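Local coordinates for protein viral CASP8 and FADD-like apoptosis regulator (Molluscum contagiosum virus subtype 1, PDB 2F1S) that blocks apoptosis triggered by host death receptors by interfering with caspase-8 recruitment and activation, and also suppresses host NF-kappa-B activation, at residues P11-L16 with A48-S53; R98-M103 with L142-E147; G107-S112 with L167-L172; V159-L164 with Q175-E180. All coordinates share one frame; numbering follows the deposited sequence.

Contact 1: residues P11-L16 with A48-S53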
loop_
_atom_site.group_PDB
_atom_site.type_symbol
_atom_site.label_atom_id
_atom_site.label_comp_id
_atom_site.label_asym_id
_atom_site.label_seq_id
_atom_site.Cartn_x
_atom_site.Cartn_y
_atom_site.Cartn_z
ATOM N N PRO A 11 -13.889 15.123 7.253
ATOM C CA PRO A 11 -14.390 14.371 8.417
ATOM C C PRO A 11 -13.546 14.663 9.656
ATOM O O PRO A 11 -12.339 14.828 9.546
ATOM C CB PRO A 11 -14.264 12.915 7.969
ATOM C CG PRO A 11 -14.398 13.022 6.451
ATOM C CD PRO A 11 -13.508 14.197 6.166
ATOM N N SER A 12 -14.173 14.728 10.829
ATOM C CA SER A 12 -13.423 15.013 12.055
ATOM C C SER A 12 -12.492 13.885 12.505
ATOM O O SER A 12 -12.747 12.697 12.258
ATOM C CB SER A 12 -14.377 15.360 13.210
ATOM O OG SER A 12 -14.845 14.192 13.891
ATOM N N LEU A 13 -11.411 14.261 13.178
ATOM C CA LEU A 13 -10.443 13.294 13.686
ATOM C C LEU A 13 -11.061 12.260 14.628
ATOM O O LEU A 13 -10.772 11.066 14.526
ATOM C CB LEU A 13 -9.311 14.027 14.403
ATOM C CG LEU A 13 -7.971 13.315 14.525
ATOM C CD1 LEU A 13 -7.385 13.085 13.124
ATOM C CD2 LEU A 13 -7.029 14.167 15.379
ATOM N N PRO A 14 -11.908 12.694 15.587
ATOM C CA PRO A 14 -12.519 11.718 16.494
ATOM C C PRO A 14 -13.310 10.664 15.713
ATOM O O PRO A 14 -13.270 9.469 16.061
ATOM C CB PRO A 14 -13.420 12.582 17.365
ATOM C CG PRO A 14 -12.649 13.879 17.401
ATOM C CD PRO A 14 -12.259 14.072 15.982
ATOM N N PHE A 15 -14.005 11.103 14.667
ATOM C CA PHE A 15 -14.804 10.209 13.844
ATOM C C PHE A 15 -13.871 9.220 13.115
ATOM O O PHE A 15 -14.095 8.000 13.161
ATOM C CB PHE A 15 -15.599 11.011 12.814
ATOM C CG PHE A 15 -16.234 10.191 11.735
ATOM C CD1 PHE A 15 -17.403 9.495 11.953
ATOM C CD2 PHE A 15 -15.680 10.189 10.457
ATOM C CE1 PHE A 15 -18.028 8.807 10.903
ATOM C CE2 PHE A 15 -16.296 9.502 9.405
ATOM C CZ PHE A 15 -17.478 8.808 9.631
ATOM N N LEU A 16 -12.847 9.773 12.470
ATOM C CA LEU A 16 -11.873 8.977 11.710
ATOM C C LEU A 16 -11.193 7.962 12.560
ATOM O O LEU A 16 -11.040 6.812 12.146
ATOM C CB LEU A 16 -10.804 9.875 11.100
ATOM C CG LEU A 16 -11.434 10.946 10.231
ATOM C CD1 LEU A 16 -10.345 11.787 9.567
ATOM C CD2 LEU A 16 -12.316 10.271 9.212
ATOM N N ALA A 48 -0.323 8.939 11.640
ATOM C CA ALA A 48 -0.443 9.238 10.228
ATOM C C ALA A 48 -1.704 10.069 9.917
ATOM O O ALA A 48 -1.658 11.007 9.109
ATOM C CB ALA A 48 -0.443 7.916 9.425
ATOM N N LEU A 49 -2.829 9.736 10.553
ATOM C CA LEU A 49 -4.060 10.497 10.311
ATOM C C LEU A 49 -3.930 11.917 10.844
ATOM O O LEU A 49 -4.375 12.868 10.185
ATOM C CB LEU A 49 -5.265 9.805 10.942
ATOM C CG LEU A 49 -5.642 8.457 10.306
ATOM C CD1 LEU A 49 -6.875 7.934 11.026
ATOM C CD2 LEU A 49 -5.913 8.607 8.819
ATOM N N CYS A 50 -3.291 12.054 12.002
ATOM C CA CYS A 50 -3.042 13.364 12.619
ATOM C C CYS A 50 -2.232 14.192 11.628
ATOM O O CYS A 50 -2.520 15.366 11.365
ATOM C CB CYS A 50 -2.225 13.206 13.907
ATOM S SG CYS A 50 -3.127 12.586 15.349
ATOM N N SER A 51 -1.193 13.585 11.075
ATOM C CA SER A 51 -0.372 14.279 10.108
ATOM C C SER A 51 -1.134 14.695 8.845
ATOM O O SER A 51 -0.970 15.807 8.342
ATOM C CB SER A 51 0.826 13.407 9.768
ATOM O OG SER A 51 1.642 14.073 8.846
ATOM N N LEU A 52 -1.985 13.805 8.314
ATOM C CA LEU A 52 -2.734 14.161 7.135
ATOM C C LEU A 52 -3.739 15.256 7.443
ATOM O O LEU A 52 -3.977 16.111 6.604
ATOM C CB LEU A 52 -3.432 12.909 6.596
ATOM C CG LEU A 52 -2.526 11.782 6.077
ATOM C CD1 LEU A 52 -3.491 10.581 5.783
ATOM C CD2 LEU A 52 -1.709 12.220 4.859
ATOM N N SER A 53 -4.316 15.210 8.636
ATOM C CA SER A 53 -5.260 16.274 9.064
ATOM C C SER A 53 -4.561 17.636 9.037
ATOM O O SER A 53 -5.110 18.635 8.555
ATOM C CB SER A 53 -5.738 15.999 10.487
ATOM O OG SER A 53 -6.612 17.045 10.936
#
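L13 reaches across from the first turn of helix 13-20 and spreads its two methyl groups over the side of helix 45-54. L13 CD2 lies 4.2 Å from C50 SG. The other methyl, L13 CD1, lies between two groups one turn apart on helix 45-54, 4.2 Å from L49 O and 4.3 Å from S53 CB. One turn on, L16 makes a second, lighter touch, with L16 CB 4.4 Å from L49 CD1. The side chain of L13 is swung to the far side of the backbone N (chi1 -157°), and this carries both methyls over the gap between helices whose nearest CA atoms, those of L13 and C50, are 7.5 Å apart. Further out, the start of the first helix is fixed by S12, the N-cap residue: S12 OG accepts from F15 N at 3.3 Å with an N-H...O angle of 157°, while its carbonyl receives a helical bond from L16 N. Outside the two segments, L58 meets both L16 and L49, and L63 of helix 60-69 closes on L16. The contact thus joins two helices of the first death effector domain along a partly open flank. Its touches are van der Waals contacts, mostly apolar and one of them against a backbone carbonyl, so the joint carries little directional constraint; its orientation is probably set by the capped helix start and the leucines behind it.

Contact 2: residues R98-M103 with L142-E147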
loop_
_atom_site.group_PDB
_atom_site.type_symbol
_atom_site.label_atom_id
_atom_site.label_comp_id
_atom_site.label_asym_id
_atom_site.label_seq_id
_atom_site.Cartn_x
_atom_site.Cartn_y
_atom_site.Cartn_z
ATOM N N ARG A 98 -1.054 5.861 -7.382
ATOM C CA ARG A 98 -1.235 4.591 -8.100
ATOM C C ARG A 98 -0.172 3.585 -7.618
ATOM O O ARG A 98 -0.490 2.403 -7.444
ATOM C CB ARG A 98 -1.096 4.806 -9.606
ATOM C CG ARG A 98 -2.175 5.692 -10.182
ATOM C CD ARG A 98 -1.917 5.818 -11.678
ATOM N NE ARG A 98 -2.765 6.843 -12.277
ATOM C CZ ARG A 98 -2.540 8.153 -12.195
ATOM N NH1 ARG A 98 -1.483 8.615 -11.539
ATOM N NH2 ARG A 98 -3.384 9.001 -12.767
ATOM N N TYR A 99 1.064 4.049 -7.442
ATOM C CA TYR A 99 2.155 3.184 -6.973
ATOM C C TYR A 99 1.842 2.493 -5.632
ATOM O O TYR A 99 1.892 1.250 -5.536
ATOM C CB TYR A 99 3.435 4.010 -6.796
ATOM C CG TYR A 99 4.559 3.294 -6.112
ATOM C CD1 TYR A 99 5.121 2.139 -6.658
ATOM C CD2 TYR A 99 5.053 3.759 -4.915
ATOM C CE1 TYR A 99 6.131 1.485 -5.995
ATOM C CE2 TYR A 99 6.083 3.102 -4.230
ATOM C CZ TYR A 99 6.604 1.967 -4.800
ATOM O OH TYR A 99 7.619 1.299 -4.143
ATOM N N ARG A 100 1.479 3.273 -4.607
ATOM C CA ARG A 100 1.276 2.621 -3.314
ATOM C C ARG A 100 0.018 1.747 -3.293
ATOM O O ARG A 100 0.011 0.666 -2.703
ATOM C CB ARG A 100 1.293 3.633 -2.151
ATOM C CG ARG A 100 2.635 4.349 -2.056
ATOM C CD ARG A 100 3.159 4.552 -0.680
ATOM N NE ARG A 100 4.444 5.242 -0.798
ATOM C CZ ARG A 100 5.628 4.625 -0.797
ATOM N NH1 ARG A 100 5.733 3.303 -0.628
ATOM N NH2 ARG A 100 6.704 5.364 -1.024
ATOM N N LYS A 101 -1.042 2.184 -3.945
ATOM C CA LYS A 101 -2.264 1.355 -4.006
ATOM C C LYS A 101 -1.955 0.064 -4.751
ATOM O O LYS A 101 -2.415 -1.009 -4.333
ATOM C CB LYS A 101 -3.400 2.126 -4.717
ATOM C CG LYS A 101 -3.869 3.317 -3.896
ATOM C CD LYS A 101 -5.088 4.051 -4.538
ATOM C CE LYS A 101 -4.626 4.959 -5.661
ATOM N NZ LYS A 101 -5.807 5.400 -6.476
ATOM N N LEU A 102 -1.170 0.124 -5.833
ATOM C CA LEU A 102 -0.860 -1.115 -6.564
ATOM C C LEU A 102 -0.053 -2.071 -5.684
ATOM O O LEU A 102 -0.296 -3.289 -5.712
ATOM C CB LEU A 102 -0.090 -0.788 -7.845
ATOM C CG LEU A 102 0.231 -2.031 -8.690
ATOM C CD1 LEU A 102 -1.038 -2.749 -9.149
ATOM C CD2 LEU A 102 1.044 -1.544 -9.870
ATOM N N MET A 103 0.915 -1.556 -4.939
ATOM C CA MET A 103 1.695 -2.440 -4.107
ATOM C C MET A 103 0.829 -3.154 -3.068
ATOM O O MET A 103 1.037 -4.346 -2.811
ATOM C CB MET A 103 2.838 -1.679 -3.441
ATOM C CG MET A 103 3.890 -1.096 -4.437
ATOM S SD MET A 103 4.614 -2.370 -5.530
ATOM C CE MET A 103 3.748 -2.063 -6.987
ATOM N N LEU A 142 8.477 -5.550 2.446
ATOM C CA LEU A 142 9.503 -5.893 1.456
ATOM C C LEU A 142 9.611 -4.729 0.464
ATOM O O LEU A 142 10.751 -4.330 0.107
ATOM C CB LEU A 142 9.112 -7.174 0.721
ATOM C CG LEU A 142 9.877 -7.492 -0.564
ATOM C CD1 LEU A 142 11.363 -7.709 -0.244
ATOM C CD2 LEU A 142 9.285 -8.751 -1.214
ATOM N N VAL A 143 8.478 -4.179 0.029
ATOM C CA VAL A 143 8.532 -3.041 -0.873
ATOM C C VAL A 143 9.319 -1.876 -0.265
ATOM O O VAL A 143 10.228 -1.305 -0.914
ATOM C CB VAL A 143 7.122 -2.571 -1.275
ATOM C CG1 VAL A 143 7.233 -1.308 -2.125
ATOM C CG2 VAL A 143 6.447 -3.650 -2.108
ATOM N N LEU A 144 9.040 -1.523 0.985
ATOM C CA LEU A 144 9.768 -0.432 1.597
ATOM C C LEU A 144 11.252 -0.756 1.743
ATOM O O LEU A 144 12.073 0.166 1.581
ATOM C CB LEU A 144 9.145 -0.068 2.960
ATOM C CG LEU A 144 7.746 0.504 2.927
ATOM C CD1 LEU A 144 7.268 0.750 4.349
ATOM C CD2 LEU A 144 7.775 1.823 2.177
ATOM N N ALA A 145 11.576 -2.008 2.072
ATOM C CA ALA A 145 12.987 -2.385 2.208
ATOM C C ALA A 145 13.697 -2.167 0.873
ATOM O O ALA A 145 14.833 -1.638 0.833
ATOM C CB ALA A 145 13.136 -3.810 2.671
ATOM N N LEU A 146 13.059 -2.563 -0.217
ATOM C CA LEU A 146 13.684 -2.339 -1.530
ATOM C C LEU A 146 13.756 -0.841 -1.844
ATOM O O LEU A 146 14.758 -0.380 -2.380
ATOM C CB LEU A 146 12.887 -3.063 -2.608
ATOM C CG LEU A 146 12.871 -4.601 -2.542
ATOM C CD1 LEU A 146 11.743 -5.173 -3.395
ATOM C CD2 LEU A 146 14.160 -5.179 -2.984
ATOM N N GLU A 147 12.738 -0.062 -1.498
ATOM C CA GLU A 147 12.783 1.379 -1.755
ATOM C C GLU A 147 13.921 2.040 -0.979
ATOM O O GLU A 147 14.591 2.936 -1.488
ATOM C CB GLU A 147 11.504 2.082 -1.272
ATOM C CG GLU A 147 10.237 1.903 -2.087
ATOM C CD GLU A 147 9.125 2.833 -1.559
ATOM O OE1 GLU A 147 9.375 3.962 -1.041
ATOM O OE2 GLU A 147 8.021 2.342 -1.677
#
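E147 brings its carboxylate to the edges of two flat groups at once, the phenol ring of Y99 and the guanidinium of R100. Y99 CE2 lies over one face of that guanidinium, offset toward the rim, while R100 NH2 comes to the edge of the tyrosine ring; the two are not stacked. R100 grips the acid end-on: R100 NH2 gives E147 OE1 a nearly straight bond of 3.0 Å (176°), lying in the guanidinium plane, while R100 NH1 reaches the syn lone pair of E147 OE2 at 2.7 Å, more bent (145°). The same OE2 accepts from Y99 OH, also at 2.7 Å, but from above the carboxylate plane. Three bonds thus fix the carboxylate's rotation, and the arginine probably favours the ionised form of E147. Alongside, V143 CG1 sits 3.3 Å from Y99 OH and 4.1 Å from M103 CG. A bend at chi2 (-139°) turns the R100 chain toward E147. R100 also forms a salt bridge with D37 and a cation-pi contact with F33, tying the second death effector domain to the first. F33 of helix 25-34 and L160 of helix 158-166 both touch M103 and V143, and Y179 of helix 170-185 packs on Y99.

Contact 3: residues G107-S112 with L167-L172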
loop_
_atom_site.group_PDB
_atom_site.type_symbol
_atom_site.label_atom_id
_atom_site.label_comp_id
_atom_site.label_asym_id
_atom_site.label_seq_id
_atom_site.Cartn_x
_atom_site.Cartn_y
_atom_site.Cartn_z
ATOM N N GLY A 107 0.312 -7.207 -3.089
ATOM C CA GLY A 107 0.629 -7.957 -1.885
ATOM C C GLY A 107 -0.482 -8.861 -1.418
ATOM O O GLY A 107 -0.207 -9.928 -0.850
ATOM N N GLU A 108 -1.731 -8.460 -1.634
ATOM C CA GLU A 108 -2.847 -9.297 -1.181
ATOM C C GLU A 108 -3.127 -10.443 -2.122
ATOM O O GLU A 108 -4.037 -11.259 -1.863
ATOM C CB GLU A 108 -4.115 -8.460 -1.022
ATOM C CG GLU A 108 -3.994 -7.361 -0.004
ATOM C CD GLU A 108 -3.666 -7.927 1.372
ATOM O OE1 GLU A 108 -4.498 -8.712 1.895
ATOM O OE2 GLU A 108 -2.591 -7.652 1.930
ATOM N N GLU A 109 -2.394 -10.507 -3.225
ATOM C CA GLU A 109 -2.516 -11.631 -4.163
ATOM C C GLU A 109 -1.442 -12.687 -3.954
ATOM O O GLU A 109 -1.335 -13.622 -4.751
ATOM C CB GLU A 109 -2.434 -11.133 -5.588
ATOM C CG GLU A 109 -3.596 -10.210 -5.968
ATOM C CD GLU A 109 -3.682 -9.924 -7.487
ATOM O OE1 GLU A 109 -3.916 -10.868 -8.295
ATOM O OE2 GLU A 109 -3.517 -8.744 -7.879
ATOM N N LEU A 110 -0.620 -12.505 -2.929
ATOM C CA LEU A 110 0.465 -13.423 -2.618
ATOM C C LEU A 110 0.210 -14.264 -1.373
ATOM O O LEU A 110 -0.349 -13.754 -0.383
ATOM C CB LEU A 110 1.757 -12.632 -2.435
ATOM C CG LEU A 110 2.257 -11.922 -3.712
ATOM C CD1 LEU A 110 3.280 -10.865 -3.296
ATOM C CD2 LEU A 110 2.918 -12.871 -4.659
ATOM N N ASP A 111 0.557 -15.553 -1.449
ATOM C CA ASP A 111 0.430 -16.384 -0.239
ATOM C C ASP A 111 1.732 -16.347 0.548
ATOM O O ASP A 111 2.706 -15.699 0.147
ATOM C CB ASP A 111 -0.034 -17.833 -0.545
ATOM C CG ASP A 111 0.983 -18.658 -1.276
ATOM O OD1 ASP A 111 2.190 -18.432 -1.136
ATOM O OD2 ASP A 111 0.531 -19.584 -2.007
ATOM N N SER A 112 1.766 -16.995 1.716
ATOM C CA SER A 112 2.961 -16.926 2.563
ATOM C C SER A 112 4.184 -17.544 1.941
ATOM O O SER A 112 5.285 -17.075 2.142
ATOM C CB SER A 112 2.718 -17.576 3.949
ATOM O OG SER A 112 1.674 -16.919 4.660
ATOM N N LEU A 167 9.122 -15.951 -9.735
ATOM C CA LEU A 167 8.130 -16.692 -8.942
ATOM C C LEU A 167 7.109 -17.411 -9.832
ATOM O O LEU A 167 6.334 -18.258 -9.349
ATOM C CB LEU A 167 7.356 -15.697 -8.064
ATOM C CG LEU A 167 6.338 -16.222 -7.051
ATOM C CD1 LEU A 167 7.053 -17.076 -6.001
ATOM C CD2 LEU A 167 5.674 -15.044 -6.375
ATOM N N ARG A 168 7.086 -17.058 -11.119
ATOM C CA ARG A 168 6.174 -17.567 -12.140
ATOM C C ARG A 168 4.803 -16.904 -12.036
ATOM O O ARG A 168 3.847 -17.339 -12.687
ATOM C CB ARG A 168 6.049 -19.110 -12.105
ATOM C CG ARG A 168 7.348 -19.820 -12.410
ATOM C CD ARG A 168 7.215 -21.332 -12.120
ATOM N NE ARG A 168 8.525 -21.983 -12.170
ATOM C CZ ARG A 168 9.205 -22.185 -13.292
ATOM N NH1 ARG A 168 8.698 -21.797 -14.460
ATOM N NH2 ARG A 168 10.404 -22.752 -13.246
ATOM N N ARG A 169 4.709 -15.822 -11.269
ATOM C CA ARG A 169 3.460 -15.083 -11.169
ATOM C C ARG A 169 3.477 -13.990 -12.261
ATOM O O ARG A 169 3.587 -12.769 -11.997
ATOM C CB ARG A 169 3.283 -14.478 -9.769
ATOM C CG ARG A 169 2.902 -15.522 -8.710
ATOM C CD ARG A 169 1.583 -16.214 -8.982
ATOM N NE ARG A 169 0.468 -15.293 -9.090
ATOM C CZ ARG A 169 -0.267 -14.890 -8.064
ATOM N NH1 ARG A 169 -0.006 -15.334 -6.837
ATOM N NH2 ARG A 169 -1.263 -14.056 -8.263
ATOM N N LEU A 170 3.371 -14.452 -13.507
ATOM C CA LEU A 170 3.385 -13.575 -14.648
ATOM C C LEU A 170 2.217 -12.585 -14.650
ATOM O O LEU A 170 2.330 -11.502 -15.230
ATOM C CB LEU A 170 3.443 -14.421 -15.954
ATOM C CG LEU A 170 4.891 -14.824 -16.338
ATOM C CD1 LEU A 170 5.619 -15.485 -15.196
ATOM C CD2 LEU A 170 4.907 -15.713 -17.576
ATOM N N ASP A 171 1.108 -12.918 -14.017
ATOM C CA ASP A 171 -0.033 -12.031 -13.865
ATOM C C ASP A 171 0.374 -10.791 -13.028
ATOM O O ASP A 171 0.052 -9.653 -13.392
ATOM C CB ASP A 171 -1.232 -12.781 -13.182
ATOM C CG ASP A 171 -0.903 -13.378 -11.831
ATOM O OD1 ASP A 171 0.180 -13.954 -11.661
ATOM O OD2 ASP A 171 -1.784 -13.244 -10.969
ATOM N N LEU A 172 1.075 -11.023 -11.928
ATOM C CA LEU A 172 1.506 -9.923 -11.049
ATOM C C LEU A 172 2.624 -9.160 -11.701
ATOM O O LEU A 172 2.645 -7.948 -11.637
ATOM C CB LEU A 172 1.942 -10.497 -9.704
ATOM C CG LEU A 172 0.809 -11.230 -8.982
ATOM C CD1 LEU A 172 1.335 -11.699 -7.620
ATOM C CD2 LEU A 172 -0.448 -10.388 -8.810
HETATM O O HOH W 1 -3.174 -10.868 -10.969
HETATM O O HOH W 2 -4.165 -13.500 -7.125
#
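E109 and L110, at the end of a type I turn that begins at G107, face R169, which stands at the centre of an inverse gamma turn and at the N-cap position of helix 170-185, just after a Schellman motif in which R168 takes a positive phi (79°). The crossing bond runs from R169 NH1 to the carbonyl of E109 (NH1 to O 3.0 Å), the donor tilted somewhat out of the carbonyl plane. Two successive bends, at chi2 and chi3, fold the arginine back over its own helix start, where L172 CD1 lies 3.5 Å above the centre of the guanidinium. In its plane, D171 is held side-on: R169 NE bonds D171 OD1 and R169 NH2 bonds D171 OD2, both at 2.9 Å and both on syn lone pairs. R169, L170, D171 and L172 spell the RxDL signature of death effector domains, and since NH1 also forms a salt bridge with E114, the residues E114, R169 and D171 make up the charge triad known from this family. Next to it, E109 OE1 stays 4.1 Å from R169 NH2, beyond a salt bridge, the two flat groups turned 62° apart. One water donates to both E109 OE1 and D171 OD2, which probably eases the closeness of the two acids; E109 OE2 has Q175 as its partner. L172 divides its methyls: L172 CD2 lies 3.5 Å from E109 CD, and L172 CD1 lies 3.6 Å from L110 CD2. That same methyl of L110 reaches L167 CD2 at 3.9 Å, and L118 of helix 112-125 meets L110 from outside the pair.

Contact 4: residues V159-L164 with Q175-E180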
loop_
_atom_site.group_PDB
_atom_site.type_symbol
_atom_site.label_atom_id
_atom_site.label_comp_id
_atom_site.label_asym_id
_atom_site.label_seq_id
_atom_site.Cartn_x
_atom_site.Cartn_y
_atom_site.Cartn_z
ATOM N N VAL A 159 12.566 -4.183 -10.778
ATOM C CA VAL A 159 13.193 -5.217 -9.957
ATOM C C VAL A 159 12.131 -6.128 -9.335
ATOM O O VAL A 159 12.296 -7.346 -9.274
ATOM C CB VAL A 159 14.094 -4.575 -8.892
ATOM C CG1 VAL A 159 14.506 -5.619 -7.827
ATOM C CG2 VAL A 159 15.351 -3.984 -9.588
ATOM N N LEU A 160 11.050 -5.540 -8.829
ATOM C CA LEU A 160 9.973 -6.333 -8.258
ATOM C C LEU A 160 9.238 -7.124 -9.356
ATOM O O LEU A 160 8.834 -8.261 -9.135
ATOM C CB LEU A 160 9.035 -5.364 -7.556
ATOM C CG LEU A 160 8.287 -5.633 -6.271
ATOM C CD1 LEU A 160 9.017 -6.602 -5.334
ATOM C CD2 LEU A 160 8.133 -4.251 -5.610
ATOM N N ALA A 161 9.051 -6.532 -10.557
ATOM C CA ALA A 161 8.411 -7.289 -11.636
ATOM C C ALA A 161 9.270 -8.514 -11.981
ATOM O O ALA A 161 8.738 -9.622 -12.222
ATOM C CB ALA A 161 8.226 -6.396 -12.883
ATOM N N ASP A 162 10.589 -8.306 -11.994
ATOM C CA ASP A 162 11.543 -9.404 -12.269
ATOM C C ASP A 162 11.418 -10.526 -11.206
ATOM O O ASP A 162 11.422 -11.711 -11.541
ATOM C CB ASP A 162 12.985 -8.871 -12.269
ATOM C CG ASP A 162 13.329 -8.047 -13.506
ATOM O OD1 ASP A 162 12.585 -8.078 -14.503
ATOM O OD2 ASP A 162 14.386 -7.375 -13.407
ATOM N N MET A 163 11.297 -10.143 -9.937
ATOM C CA MET A 163 11.122 -11.113 -8.863
ATOM C C MET A 163 9.818 -11.883 -9.034
ATOM O O MET A 163 9.773 -13.094 -8.846
ATOM C CB MET A 163 11.098 -10.391 -7.530
ATOM C CG MET A 163 12.484 -9.827 -7.133
ATOM S SD MET A 163 12.420 -8.585 -5.810
ATOM C CE MET A 163 11.692 -9.499 -4.616
ATOM N N LEU A 164 8.732 -11.180 -9.379
ATOM C CA LEU A 164 7.432 -11.848 -9.602
ATOM C C LEU A 164 7.511 -12.791 -10.795
ATOM O O LEU A 164 6.880 -13.867 -10.794
ATOM C CB LEU A 164 6.315 -10.821 -9.804
ATOM C CG LEU A 164 6.089 -10.009 -8.497
ATOM C CD1 LEU A 164 5.374 -8.705 -8.783
ATOM C CD2 LEU A 164 5.254 -10.833 -7.475
ATOM N N GLN A 175 1.112 -6.728 -14.077
ATOM C CA GLN A 175 0.547 -5.534 -13.473
ATOM C C GLN A 175 1.624 -4.506 -13.213
ATOM O O GLN A 175 1.398 -3.314 -13.376
ATOM C CB GLN A 175 -0.155 -5.917 -12.164
ATOM C CG GLN A 175 -1.432 -6.710 -12.344
ATOM C CD GLN A 175 -2.095 -6.861 -10.994
ATOM O OE1 GLN A 175 -2.432 -5.855 -10.358
ATOM N NE2 GLN A 175 -2.294 -8.107 -10.553
ATOM N N LEU A 176 2.807 -4.952 -12.784
ATOM C CA LEU A 176 3.891 -3.997 -12.499
ATOM C C LEU A 176 4.546 -3.440 -13.771
ATOM O O LEU A 176 4.904 -2.269 -13.786
ATOM C CB LEU A 176 4.957 -4.617 -11.583
ATOM C CG LEU A 176 4.673 -4.409 -10.081
ATOM C CD1 LEU A 176 3.451 -5.139 -9.598
ATOM C CD2 LEU A 176 5.894 -4.899 -9.301
ATOM N N VAL A 177 4.672 -4.262 -14.811
ATOM C CA VAL A 177 5.252 -3.778 -16.064
ATOM C C VAL A 177 4.266 -2.758 -16.633
ATOM O O VAL A 177 4.688 -1.683 -17.057
ATOM C CB VAL A 177 5.421 -4.953 -17.059
ATOM C CG1 VAL A 177 5.724 -4.390 -18.458
ATOM C CG2 VAL A 177 6.537 -5.876 -16.620
ATOM N N GLU A 178 2.967 -3.053 -16.604
ATOM C CA GLU A 178 1.990 -2.127 -17.153
ATOM C C GLU A 178 2.013 -0.809 -16.398
ATOM O O GLU A 178 1.960 0.255 -16.999
ATOM C CB GLU A 178 0.574 -2.713 -17.165
ATOM C CG GLU A 178 0.394 -3.783 -18.250
ATOM C CD GLU A 178 -0.973 -4.444 -18.244
ATOM O OE1 GLU A 178 -1.752 -4.234 -17.305
ATOM O OE2 GLU A 178 -1.239 -5.207 -19.188
ATOM N N TYR A 179 2.040 -0.862 -15.065
ATOM C CA TYR A 179 2.127 0.335 -14.246
ATOM C C TYR A 179 3.349 1.168 -14.607
ATOM O O TYR A 179 3.230 2.369 -14.799
ATOM C CB TYR A 179 2.228 -0.089 -12.764
ATOM C CG TYR A 179 2.662 1.080 -11.923
ATOM C CD1 TYR A 179 1.753 2.098 -11.596
ATOM C CD2 TYR A 179 3.996 1.249 -11.587
ATOM C CE1 TYR A 179 2.193 3.289 -10.968
ATOM C CE2 TYR A 179 4.454 2.428 -10.950
ATOM C CZ TYR A 179 3.548 3.443 -10.655
ATOM O OH TYR A 179 3.974 4.639 -10.077
ATOM N N GLU A 180 4.532 0.576 -14.720
ATOM C CA GLU A 180 5.727 1.352 -15.014
ATOM C C GLU A 180 5.607 1.995 -16.377
ATOM O O GLU A 180 6.042 3.146 -16.564
ATOM C CB GLU A 180 6.990 0.486 -14.936
ATOM C CG GLU A 180 8.266 1.307 -15.087
ATOM C CD GLU A 180 9.506 0.585 -14.657
ATOM O OE1 GLU A 180 9.491 -0.277 -13.730
ATOM O OE2 GLU A 180 10.571 0.867 -15.242
#
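With chi1 at -90°, L176 turns its CD2 methyl into the angle between L160, A161 and L164. L160 answers with a chi1 of -144°, well off a staggered position, which suggests a side chain somewhat strained by its surroundings. The L176 methyl meets three partners: L160 CB lies 3.6 Å from L176 CD2, the backbone N of A161 is 3.8 Å from it, and L164 CD1, whose side chain crosses that of L176 at about a right angle, is 3.9 Å away. The small side chain of A161 is consistent with this close approach. A161 CB rests 3.9 Å from L176 CB, and the CA atoms of A161 and L176 come within 5.7 Å of each other. V177 CG2 touches A161 CB toward the solvent side, at 4.1 Å. The side-chain contacts are apolar, and the axes of segments 159-164 and 175-180 pass 9.1 Å apart, nearly antiparallel at 159°. Their helices are the last two of the second death effector domain, joined by a short turn. Behind L160 stand V143 and L146 of helix 139-148; L118 of helix 112-125 meets L164, and V106 of helix 98-107 closes on L176, so the leucines of this hairpin face the core of the helical bundle.

Contacts 2, 3 and 4 all lie within the second death effector domain, whereas contact 1 belongs to the first and touches none of them: its centre is about 33 Å from those of contacts 3 and 4, and its nearest atoms are about 11 Å from those of contact 2. Contacts 3 and 4 share helix 170-185, their centres about 11 Å apart, and are joined by probable hydrogen bonds, R169 N to L164 O and the glutamine bond from Q175 NE2 to E109 OE2, each 3.0 Å. Contacts 2 and 4, also about 11 Å apart between centres, meet by packing, with L102 CD2 3.4 Å from Y179 CB. Contact 4 thus touches both, while contacts 2 and 3 adjoin only in sequence.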